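Local coordinates for putative diflavin flavoprotein A 3 (Synechocystis sp., PDB 6H0C) that probably transfers electrons from NADH to oxygen, reducing it to water, this chain being its flavodiiron core of metallo-beta-lactamase-like and flavodoxin-like domains, at residues A[205-210]-A[246-251]. Numbering follows the deposited sequence.
Sequences PAAAQV and QWLSEQ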
loop_
_atom_site.group_PDB
_atom_site.type_symbol
_atom_site.label_atom_id
_atom_site.label_comp_id
_atom_site.label_asym_id
_atom_site.label_seq_id
_atom_site.Cartn_x
_atom_site.Cartn_y
_atom_site.Cartn_z
ATOM N N PRO A 205 -4.112 -9.459 1.377
ATOM C CA PRO A 205 -5.077 -9.336 0.269
ATOM C C PRO A 205 -4.396 -9.270 -1.086
ATOM O O PRO A 205 -5.076 -9.249 -2.109
ATOM C CB PRO A 205 -5.798 -8.018 0.564
ATOM C CG PRO A 205 -5.543 -7.753 2.030
ATOM C CD PRO A 205 -4.149 -8.281 2.263
ATOM N N ALA A 206 -3.066 -9.231 -1.087
ATOM C CA ALA A 206 -2.287 -9.188 -2.322
ATOM C C ALA A 206 -1.270 -10.334 -2.371
ATOM O O ALA A 206 -0.158 -10.166 -2.882
ATOM C CB ALA A 206 -1.576 -7.842 -2.450
ATOM N N ALA A 207 -1.661 -11.495 -1.854
ATOM C CA ALA A 207 -0.729 -12.598 -1.625
ATOM C C ALA A 207 0.050 -13.019 -2.878
ATOM O O ALA A 207 1.254 -13.273 -2.816
ATOM C CB ALA A 207 -1.478 -13.787 -1.055
ATOM N N ALA A 208 -0.630 -13.090 -4.014
ATOM C CA ALA A 208 0.029 -13.522 -5.239
ATOM C C ALA A 208 1.037 -12.479 -5.748
ATOM O O ALA A 208 2.146 -12.834 -6.170
ATOM C CB ALA A 208 -1.007 -13.834 -6.311
ATOM N N GLN A 209 0.656 -11.200 -5.705
ATOM C CA GLN A 209 1.544 -10.134 -6.178
ATOM C C GLN A 209 2.735 -9.963 -5.238
ATOM O O GLN A 209 3.852 -9.670 -5.681
ATOM C CB GLN A 209 0.801 -8.797 -6.323
ATOM C CG GLN A 209 -0.369 -8.805 -7.299
ATOM C CD GLN A 209 -1.684 -9.196 -6.626
ATOM O OE1 GLN A 209 -1.714 -10.035 -5.712
ATOM N NE2 GLN A 209 -2.779 -8.581 -7.070
ATOM N N VAL A 210 2.497 -10.146 -3.942
ATOM C CA VAL A 210 3.574 -10.025 -2.965
ATOM C C VAL A 210 4.569 -11.189 -3.123
ATOM O O VAL A 210 5.786 -11.003 -2.993
ATOM C CB VAL A 210 3.017 -9.952 -1.522
ATOM C CG1 VAL A 210 4.147 -10.042 -0.495
ATOM C CG2 VAL A 210 2.229 -8.654 -1.339
ATOM N N GLN A 246 6.036 -18.246 4.510
ATOM C CA GLN A 246 5.082 -19.134 5.164
ATOM C C GLN A 246 3.678 -18.517 5.193
ATOM O O GLN A 246 2.685 -19.179 4.859
ATOM C CB GLN A 246 5.546 -19.461 6.577
ATOM C CG GLN A 246 4.586 -20.339 7.340
ATOM C CD GLN A 246 4.840 -20.293 8.832
ATOM O OE1 GLN A 246 5.942 -19.967 9.276
ATOM N NE2 GLN A 246 3.813 -20.604 9.617
ATOM N N TRP A 247 3.602 -17.245 5.579
ATOM C CA TRP A 247 2.320 -16.545 5.616
ATOM C C TRP A 247 1.672 -16.456 4.230
ATOM O O TRP A 247 0.468 -16.657 4.089
ATOM C CB TRP A 247 2.496 -15.142 6.202
ATOM C CG TRP A 247 3.035 -15.164 7.578
ATOM C CD1 TRP A 247 3.002 -16.209 8.447
ATOM C CD2 TRP A 247 3.709 -14.099 8.249
ATOM N NE1 TRP A 247 3.607 -15.859 9.627
ATOM C CE2 TRP A 247 4.054 -14.565 9.531
ATOM C CE3 TRP A 247 4.055 -12.787 7.891
ATOM C CZ2 TRP A 247 4.721 -13.773 10.461
ATOM C CZ3 TRP A 247 4.723 -11.995 8.818
ATOM C CH2 TRP A 247 5.049 -12.493 10.085
ATOM N N LEU A 248 2.471 -16.144 3.215
ATOM C CA LEU A 248 1.976 -16.111 1.846
ATOM C C LEU A 248 1.445 -17.486 1.432
ATOM O O LEU A 248 0.386 -17.610 0.804
ATOM C CB LEU A 248 3.080 -15.659 0.896
ATOM C CG LEU A 248 3.481 -14.193 1.020
ATOM C CD1 LEU A 248 4.836 -13.926 0.357
ATOM C CD2 LEU A 248 2.399 -13.322 0.406
ATOM N N SER A 249 2.189 -18.520 1.799
ATOM C CA SER A 249 1.779 -19.879 1.513
ATOM C C SER A 249 0.443 -20.187 2.159
ATOM O O SER A 249 -0.418 -20.794 1.529
ATOM C CB SER A 249 2.833 -20.873 1.991
ATOM O OG SER A 249 4.052 -20.678 1.295
ATOM N N GLU A 250 0.248 -19.771 3.407
ATOM C CA GLU A 250 -0.996 -20.153 4.064
ATOM C C GLU A 250 -2.180 -19.368 3.522
ATOM O O GLU A 250 -3.287 -19.892 3.479
ATOM C CB GLU A 250 -0.912 -20.012 5.581
ATOM C CG GLU A 250 -0.217 -18.806 6.123
ATOM C CD GLU A 250 -0.003 -18.928 7.628
ATOM O OE1 GLU A 250 0.733 -19.854 8.050
ATOM O OE2 GLU A 250 -0.593 -18.117 8.379
ATOM N N GLN A 251 -1.950 -18.134 3.078
ATOM C CA GLN A 251 -3.027 -17.351 2.483
ATOM C C GLN A 251 -3.541 -18.015 1.211
ATOM O O GLN A 251 -4.744 -18.181 1.025
ATOM C CB GLN A 251 -2.567 -15.921 2.181
ATOM C CG GLN A 251 -2.434 -15.031 3.422
ATOM C CD GLN A 251 -3.727 -14.923 4.215
ATOM O OE1 GLN A 251 -4.797 -14.700 3.657
ATOM N NE2 GLN A 251 -3.633 -15.096 5.524
#
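Apolar helix-to-helix packing joins Ala-207 and Val-210, in the first turn of helix 207-217, to Leu-248 and Gln-251, near the end of helix 237-253. The contact is small and mostly buried. Leu-248 contributes the largest share, and its CD2 methyl makes the closest approaches. Val-210 CG1 lies 3.8 Å from Leu-248 CD2 and 4.0 Å from Leu-248 CD1, so one valine methyl meets both ends of the leucine fork. The two side chains cross at about a right angle. Val-210 CG1 is anti to the backbone N (chi1 171°), which turns this branch toward the leucine. Leu-248 CD2 also packs against the start of the other helix, 3.4 Å from Ala-207 O and 3.8 Å from Ala-207 CA. The backbones come close here, with Ala-207 CA and Leu-248 CA 5.6 Å apart; the short alanine side chain suits this spacing.

Helix 207-217 belongs to the metallo-beta-lactamase-like domain, and helix 237-253 leads into strand 257-262 of the flavodoxin-like fold. The contact thus sits by the junction of the two modules of a flavodiiron core. One turn on from Leu-248, Gln-251 CB touches Ala-207 CB at 4.0 Å. The Gln-251 side chain also touches Ala-204, in a loop, and Thr-281, on helix 268-281. Just before helix 207-217, Pro-205 packs on Val-287 and Ala-289 of strand 286-291, in the flavodoxin-like sheet.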